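Local coordinates for protein putative modulator of DNA gyrase (Bacteroides thetaiotaomicron, PDB 1VPB) that is a putative modulator of DNA gyrase of the PmbA/TldD (U62) family and probably acts as a metallopeptidase, at residues 32-37 with 69-74; 296-301 with 316-321. All coordinates share one frame; numbering follows the deposited sequence. Where two conformers were deposited one is given.

Contact 1 of 2, residues 32-37 with 69-74; sequences NGCQAA and LSLYVD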
ATOM      1  N   ASN A  32      31.456  16.533  -6.554  1.00 34.81           N
ATOM      2  CA  ASN A  32      30.504  17.606  -6.961  1.00 31.82           C
ATOM      3  C   ASN A  32      29.610  18.132  -5.826  1.00 29.73           C
ATOM      4  O   ASN A  32      28.575  18.712  -6.127  1.00 31.35           O
ATOM      5  CB  ASN A  32      29.657  17.110  -8.107  1.00 32.89           C
ATOM      6  CG  ASN A  32      30.423  17.058  -9.403  1.00 42.02           C
ATOM      7  OD1 ASN A  32      30.643  18.099 -10.017  1.00 40.10           O
ATOM      8  ND2 ASN A  32      30.911  15.889  -9.777  1.00 36.98           N
ATOM      9  N   GLY A  33      30.057  17.987  -4.599  1.00 31.66           N
ATOM     10  CA  GLY A  33      29.497  18.694  -3.459  1.00 31.76           C
ATOM     11  C   GLY A  33      29.251  17.905  -2.195  1.00 29.28           C
ATOM     12  O   GLY A  33      29.046  18.498  -1.141  1.00 31.16           O
ATOM     13  N   CYS A  34      29.273  16.572  -2.277  1.00 30.65           N
ATOM     14  CA  CYS A  34      29.089  15.768  -1.090  1.00 30.50           C
ATOM     15  C   CYS A  34      30.389  15.604  -0.291  1.00 30.26           C
ATOM     16  O   CYS A  34      31.379  15.135  -0.859  1.00 32.93           O
ATOM     17  CB  CYS A  34      28.581  14.372  -1.429  1.00 30.00           C
ATOM     18  SG  CYS A  34      26.936  14.345  -2.214  1.00 32.36           S
ATOM     19  N   GLN A  35      30.296  15.873   0.991  1.00 28.59           N
ATOM     20  CA  GLN A  35      31.379  15.568   1.969  1.00 28.78           C
ATOM     21  C   GLN A  35      31.348  14.044   2.166  1.00 32.95           C
ATOM     22  O   GLN A  35      32.361  13.433   2.471  1.00 32.16           O
ATOM     23  CB  GLN A  35      31.249  16.257   3.270  1.00 30.80           C
ATOM     24  CG  GLN A  35      31.601  17.691   3.252  1.00 31.75           C
ATOM     25  CD  GLN A  35      30.470  18.578   2.750  1.00 30.33           C
ATOM     26  OE1 GLN A  35      29.296  18.128   2.655  1.00 30.10           O
ATOM     27  NE2 GLN A  35      30.813  19.831   2.350  1.00 29.43           N
ATOM     28  N   ALA A  36      30.168  13.426   1.995  1.00 30.62           N
ATOM     29  CA  ALA A  36      30.012  11.989   2.203  1.00 31.45           C
ATOM     30  C   ALA A  36      28.820  11.521   1.377  1.00 32.64           C
ATOM     31  O   ALA A  36      27.947  12.298   1.024  1.00 30.31           O
ATOM     32  CB  ALA A  36      29.816  11.661   3.619  1.00 30.91           C
ATOM     33  N   ALA A  37      28.810  10.232   1.043  1.00 31.51           N
ATOM     34  CA  ALA A  37      27.686   9.657   0.300  1.00 29.84           C
ATOM     35  C   ALA A  37      27.595   8.151   0.568  1.00 33.68           C
ATOM     36  O   ALA A  37      28.583   7.522   0.945  1.00 33.49           O
ATOM     37  CB  ALA A  37      27.819   9.884  -1.145  1.00 32.53           C
ATOM     38  N   LEU A  69      21.046   6.950  -3.890  1.00 32.53           N
ATOM     39  CA  LEU A  69      22.161   7.593  -3.172  1.00 31.95           C
ATOM     40  C   LEU A  69      21.638   8.360  -1.983  1.00 32.11           C
ATOM     41  O   LEU A  69      20.550   8.934  -2.037  1.00 32.20           O
ATOM     42  CB  LEU A  69      22.884   8.595  -4.097  1.00 33.96           C
ATOM     43  CG  LEU A  69      23.685   8.055  -5.279  1.00 36.20           C
ATOM     44  CD1 LEU A  69      22.789   7.874  -6.464  1.00 37.67           C
ATOM     45  CD2 LEU A  69      24.784   8.960  -5.658  1.00 35.09           C
ATOM     46  N   SER A  70      22.433   8.391  -0.902  1.00 30.94           N
ATOM     47  CA  SER A  70      22.190   9.236   0.258  1.00 29.79           C
ATOM     48  C   SER A  70      23.296  10.280   0.128  1.00 32.55           C
ATOM     49  O   SER A  70      24.460   9.947  -0.012  1.00 31.60           O
ATOM     50  CB  SER A  70      22.373   8.534   1.567  1.00 33.00           C
ATOM     51  OG  SER A  70      21.405   7.483   1.731  1.00 35.77           O
ATOM     52  N   LEU A  71      22.884  11.539   0.120  1.00 29.06           N
ATOM     53  CA  LEU A  71      23.773  12.666  -0.120  1.00 30.34           C
ATOM     54  C   LEU A  71      23.960  13.541   1.127  1.00 28.78           C
ATOM     55  O   LEU A  71      23.023  13.994   1.732  1.00 29.73           O
ATOM     56  CB  LEU A  71      23.203  13.531  -1.260  1.00 30.02           C
ATOM     57  CG  LEU A  71      22.760  12.832  -2.555  1.00 26.93           C
ATOM     58  CD1 LEU A  71      22.110  13.860  -3.437  1.00 33.16           C
ATOM     59  CD2 LEU A  71      23.931  12.218  -3.238  1.00 29.70           C
ATOM     60  N   TYR A  72      25.229  13.681   1.596  1.00 28.51           N
ATOM     61  CA  TYR A  72      25.595  14.477   2.766  1.00 31.09           C
ATOM     62  C   TYR A  72      26.298  15.746   2.231  1.00 29.66           C
ATOM     63  O   TYR A  72      27.411  15.668   1.681  1.00 29.48           O
ATOM     64  CB  TYR A  72      26.545  13.700   3.672  1.00 30.63           C
ATOM     65  CG  TYR A  72      25.905  12.479   4.310  1.00 28.46           C
ATOM     66  CD1 TYR A  72      25.704  11.343   3.554  1.00 31.07           C
ATOM     67  CD2 TYR A  72      25.524  12.481   5.650  1.00 32.33           C
ATOM     68  CE1 TYR A  72      25.098  10.186   4.136  1.00 32.44           C
ATOM     69  CE2 TYR A  72      24.928  11.389   6.229  1.00 35.95           C
ATOM     70  CZ  TYR A  72      24.720  10.234   5.453  1.00 33.54           C
ATOM     71  OH  TYR A  72      24.126   9.128   6.082  1.00 35.86           O
ATOM     72  N   VAL A  73      25.573  16.830   2.253  1.00 29.01           N
ATOM     73  CA  VAL A  73      25.933  18.048   1.516  1.00 29.36           C
ATOM     74  C   VAL A  73      25.850  19.216   2.472  1.00 27.32           C
ATOM     75  O   VAL A  73      24.770  19.746   2.874  1.00 27.28           O
ATOM     76  CB  VAL A  73      24.977  18.337   0.320  1.00 28.19           C
ATOM     77  CG1 VAL A  73      25.439  19.612  -0.422  1.00 30.33           C
ATOM     78  CG2 VAL A  73      24.847  17.143  -0.606  1.00 31.90           C
ATOM     79  N   ASP A  74      27.014  19.674   2.898  1.00 27.95           N
ATOM     80  CA  ASP A  74      26.992  20.847   3.754  1.00 31.48           C
ATOM     81  C   ASP A  74      26.162  20.765   4.988  1.00 27.44           C
ATOM     82  O   ASP A  74      25.526  21.727   5.420  1.00 28.65           O
ATOM     83  CB  ASP A  74      26.699  22.123   2.921  1.00 29.32           C
ATOM     84  CG  ASP A  74      27.693  22.365   1.810  1.00 29.02           C
ATOM     85  OD1 ASP A  74      28.723  21.609   1.594  1.00 28.12           O
ATOM     86  OD2 ASP A  74      27.456  23.294   0.986  1.00 29.02           O
TER
HETATM   87  O   HOH W   1      29.081  21.172  -1.061  1.00 17.69           O
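A classic beta bulge marks the open end of the antiparallel hairpin formed by strands 36-52 and 58-73. Gln35 and Ala36 both face Tyr72. Gln35 N donates to Tyr72 O at 3.0 Å, with a bent angle of 136° at the hydrogen. Tyr72 N donates to Ala36 O at 3.1 Å and completes the bulge. Beyond it, Ala37 and Leu71 form a non-hydrogen-bonded pair.

The side chain of Gln35 folds back over the end of strand 58-73. Its chain bends at chi2 (82°), which turns the amide toward Asp74. There the amide bonds through both of its ends. OE1 accepts from Asp74 N at 2.8 Å, while NE2 donates to Asp74 OD1, which lies almost in the amide plane. The two bonds fix the rotation of the amide. The carboxylate plane is turned 50° from it, and its other oxygen, OD2, pairs with Arg102.

Ala36 CB packs on Tyr72 CB at 3.9 Å, and Ala36 O lies at the edge of the tyrosine ring. The phenol hydroxyl bonds to Lys38 NZ. On the other face, covered by helices 16-31 and 87-101, Cys34 SG touches Leu71 CD2 and Val73 CG2, each at 3.8 Å. A water donates to both Gly33 O and Asp74 OD1, at 2.7 Å from each.

Contact 2 of 2, residues 296-301 with 316-321; sequences DEPHLV and TERRSI
Asp296 and Arg319 form an antiparallel hydrogen-bonded pair between strands 294-296 and 319-323. Asp296 N donates to Arg319 O at 2.9 Å, and Arg319 N returns a bond to Asp296 O. A type I turn follows, from Glu297 to Leu300.

Arg318 bends at chi3 (36°), which turns one face of its guanidinium to the carboxylate of Glu297. The carboxylate stands nearly upright on it, offset toward the rim, the planes 84° apart. Glu297 OE1 is 2.6 Å from Arg318 NH1, a salt bridge of charges across the face, not along an N-H. So close an approach is doubtful, Arg318 being exposed. Glu297 OE2 also bonds to Thr295 OG1.

Pro298 CB packs on Thr316 CB at 3.6 Å, and Pro298 CG lies over one face of the His299 ring. His299 NE2 donates to Thr316 OG1 at 2.9 Å, close to the ring plane. With chi1 at 52°, Thr316 OG1 lies between its backbone N and carbonyl carbon, placed to take this bond and one to Arg307 O.

A water donates to Asp296 OD2 and Glu317 O and accepts from Arg319 NH1. Asp296 OD1 is held by the backbone N of Ser350 and Ile351. These partners would probably stabilise a buried, charged Asp296 carboxylate.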
ATOM      1  N   ASP A 296      18.340 -12.241  18.644  1.00 32.93           N
ATOM      2  CA  ASP A 296      18.507 -11.876  17.236  1.00 32.82           C
ATOM      3  C   ASP A 296      19.696 -12.688  16.717  1.00 31.01           C
ATOM      4  O   ASP A 296      20.767 -12.643  17.319  1.00 33.07           O
ATOM      5  CB  ASP A 296      18.806 -10.360  17.132  1.00 30.80           C
ATOM      6  CG  ASP A 296      18.812  -9.822  15.734  1.00 35.04           C
ATOM      7  OD1 ASP A 296      18.287 -10.455  14.770  1.00 34.65           O
ATOM      8  OD2 ASP A 296      19.363  -8.724  15.550  1.00 34.53           O
ATOM      9  N   GLU A 297      19.453 -13.491  15.692  1.00 32.83           N
ATOM     10  CA  GLU A 297      20.401 -14.466  15.167  1.00 34.14           C
ATOM     11  C   GLU A 297      20.679 -14.185  13.712  1.00 33.24           C
ATOM     12  O   GLU A 297      20.148 -14.879  12.852  1.00 32.93           O
ATOM     13  CB  GLU A 297      19.750 -15.835  15.252  1.00 35.88           C
ATOM     14  CG  GLU A 297      19.461 -16.205  16.688  1.00 37.00           C
ATOM     15  CD  GLU A 297      20.656 -16.676  17.410  1.00 50.47           C
ATOM     16  OE1 GLU A 297      21.766 -16.786  16.753  1.00 44.39           O
ATOM     17  OE2 GLU A 297      20.446 -16.991  18.623  1.00 52.93           O
ATOM     18  N   PRO A 298      21.414 -13.112  13.422  1.00 33.37           N
ATOM     19  CA  PRO A 298      21.554 -12.670  12.018  1.00 34.32           C
ATOM     20  C   PRO A 298      22.418 -13.560  11.117  1.00 33.74           C
ATOM     21  O   PRO A 298      22.481 -13.329   9.882  1.00 33.80           O
ATOM     22  CB  PRO A 298      22.215 -11.276  12.139  1.00 33.10           C
ATOM     23  CG  PRO A 298      22.797 -11.246  13.524  1.00 42.04           C
ATOM     24  CD  PRO A 298      22.058 -12.189  14.382  1.00 34.57           C
ATOM     25  N   HIS A 299      23.115 -14.534  11.733  1.00 34.10           N
ATOM     26  CA  HIS A 299      24.144 -15.264  10.998  1.00 35.05           C
ATOM     27  C   HIS A 299      23.770 -16.718  10.683  1.00 34.50           C
ATOM     28  O   HIS A 299      24.621 -17.506  10.286  1.00 34.94           O
ATOM     29  CB  HIS A 299      25.466 -15.174  11.727  1.00 34.93           C
ATOM     30  CG  HIS A 299      25.929 -13.779  11.974  1.00 35.86           C
ATOM     31  ND1 HIS A 299      26.804 -13.436  12.988  1.00 37.52           N
ATOM     32  CD2 HIS A 299      25.608 -12.611  11.334  1.00 36.76           C
ATOM     33  CE1 HIS A 299      27.026 -12.123  12.947  1.00 36.57           C
ATOM     34  NE2 HIS A 299      26.288 -11.597  11.966  1.00 33.98           N
ATOM     35  N   LEU A 300      22.522 -17.077  10.875  1.00 34.87           N
ATOM     36  CA  LEU A 300      22.036 -18.439  10.511  1.00 34.62           C
ATOM     37  C   LEU A 300      22.134 -18.693   9.019  1.00 37.78           C
ATOM     38  O   LEU A 300      21.652 -17.932   8.197  1.00 34.94           O
ATOM     39  CB  LEU A 300      20.593 -18.659  10.988  1.00 34.06           C
ATOM     40  CG  LEU A 300      20.341 -18.426  12.469  1.00 36.38           C
ATOM     41  CD1 LEU A 300      18.910 -18.677  12.763  1.00 36.17           C
ATOM     42  CD2 LEU A 300      21.238 -19.311  13.300  1.00 40.45           C
ATOM     43  N   VAL A 301      22.771 -19.811   8.652  1.00 36.31           N
ATOM     44  CA  VAL A 301      22.940 -20.149   7.255  1.00 35.31           C
ATOM     45  C   VAL A 301      21.674 -20.705   6.635  1.00 35.74           C
ATOM     46  O   VAL A 301      20.920 -21.467   7.287  1.00 37.00           O
ATOM     47  CB  VAL A 301      24.149 -21.152   7.148  1.00 36.83           C
ATOM     48  CG1 VAL A 301      24.305 -21.706   5.779  1.00 38.61           C
ATOM     49  CG2 VAL A 301      25.422 -20.436   7.590  1.00 39.96           C
ATOM     50  N   THR A 316      26.265  -6.843  11.730  1.00 32.70           N
ATOM     51  CA  THR A 316      25.299  -7.516  12.602  1.00 31.99           C
ATOM     52  C   THR A 316      26.015  -8.385  13.619  1.00 32.23           C
ATOM     53  O   THR A 316      27.110  -8.871  13.363  1.00 32.82           O
ATOM     54  CB  THR A 316      24.315  -8.339  11.803  1.00 32.86           C
ATOM     55  OG1 THR A 316      25.035  -9.208  10.919  1.00 33.69           O
ATOM     56  CG2 THR A 316      23.447  -7.405  10.857  1.00 35.13           C
ATOM     57  N   GLU A 317      25.379  -8.592  14.745  1.00 34.31           N
ATOM     58  CA  GLU A 317      25.903  -9.406  15.827  1.00 34.96           C
ATOM     59  C   GLU A 317      24.712 -10.129  16.415  1.00 36.98           C
ATOM     60  O   GLU A 317      23.606  -9.593  16.518  1.00 35.83           O
ATOM     61  CB  GLU A 317      26.434  -8.501  16.960  1.00 37.90           C
ATOM     62  CG  GLU A 317      27.560  -7.602  16.544  1.00 45.73           C
ATOM     63  CD  GLU A 317      28.000  -6.717  17.706  1.00 47.53           C
ATOM     64  OE1 GLU A 317      27.782  -7.057  18.893  1.00 48.01           O
ATOM     65  OE2 GLU A 317      28.520  -5.652  17.421  1.00 48.95           O
ATOM     66  N   ARG A 318      24.969 -11.343  16.916  1.00 34.26           N
ATOM     67  CA  ARG A 318      24.015 -11.970  17.826  1.00 32.24           C
ATOM     68  C   ARG A 318      23.768 -11.136  19.038  1.00 32.89           C
ATOM     69  O   ARG A 318      24.720 -10.624  19.640  1.00 33.16           O
ATOM     70  CB  ARG A 318      24.552 -13.329  18.263  1.00 34.82           C
ATOM     71  CG  ARG A 318      24.608 -14.323  17.176  1.00 37.57           C
ATOM     72  CD  ARG A 318      24.792 -15.843  17.656  1.00 47.90           C
ATOM     73  NE  ARG A 318      24.054 -16.047  18.909  1.00 47.42           N
ATOM     74  CZ  ARG A 318      23.331 -17.090  19.259  1.00 63.62           C
ATOM     75  NH1 ARG A 318      23.181 -18.146  18.459  1.00 81.38           N
ATOM     76  NH2 ARG A 318      22.710 -17.058  20.434  1.00 49.10           N
ATOM     77  N   ARG A 319      22.498 -10.973  19.420  1.00 34.37           N
ATOM     78  CA  ARG A 319      22.154 -10.243  20.624  1.00 32.70           C
ATOM     79  C   ARG A 319      20.999 -10.918  21.365  1.00 35.09           C
ATOM     80  O   ARG A 319      20.081 -11.453  20.766  1.00 34.42           O
ATOM     81  CB  ARG A 319      21.666  -8.828  20.297  1.00 34.53           C
ATOM     82  CG  ARG A 319      22.792  -7.831  19.995  1.00 34.46           C
ATOM     83  CD  ARG A 319      22.331  -6.386  19.880  1.00 35.94           C
ATOM     84  NE  ARG A 319      23.449  -5.479  19.668  1.00 34.25           N
ATOM     85  CZ  ARG A 319      24.004  -5.205  18.484  1.00 38.50           C
ATOM     86  NH1 ARG A 319      23.547  -5.760  17.373  1.00 35.77           N
ATOM     87  NH2 ARG A 319      25.024  -4.369  18.419  1.00 39.83           N
ATOM     88  N   SER A 320      21.073 -10.812  22.678  1.00 35.16           N
ATOM     89  CA  SER A 320      19.982 -11.101  23.563  1.00 32.92           C
ATOM     90  C   SER A 320      19.012  -9.909  23.495  1.00 32.07           C
ATOM     91  O   SER A 320      19.380  -8.791  23.809  1.00 34.42           O
ATOM     92  CB  SER A 320      20.488 -11.213  24.994  1.00 35.39           C
ATOM     93  OG  SER A 320      19.392 -11.392  25.849  1.00 35.93           O
ATOM     94  N   ILE A 321      17.776 -10.186  23.113  0.50 32.68           N
ATOM     95  CA  ILE A 321      16.715  -9.173  23.197  0.50 32.34           C
ATOM     96  C   ILE A 321      16.027  -9.286  24.540  0.50 34.50           C
ATOM     97  O   ILE A 321      16.031  -8.303  25.314  0.50 32.90           O
ATOM     98  CB  ILE A 321      15.726  -9.302  22.047  0.50 33.05           C
ATOM     99  CG1 ILE A 321      16.461  -9.014  20.735  0.50 32.97           C
ATOM    100  CG2 ILE A 321      14.549  -8.315  22.253  0.50 30.60           C
ATOM    101  CD1 ILE A 321      15.709  -9.369  19.514  0.50 31.60           C
TER
HETATM  102  O   HOH W   2      21.552  -8.002  17.015  1.00 18.49           O

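In the fold
The contacts lie in different sheets and do not touch. Their centres are about 32 Å apart, and their nearest atoms about 17 Å. Contact 1 lies toward one end of the long six-stranded antiparallel sheet, its centre about 31 Å from that of the chain. Contact 2 is more central, its centre about 15 Å from that of the chain. It sits at the ends of two strands of a small mixed sheet and in the loops next to them. Contact 1 closes along the chain before contact 2 opens. The 31 residues between the segments of contact 1 are mostly strand, whereas the 14 spanned by contact 2 contain no helix or strand. Neither contact includes a metal or ligand.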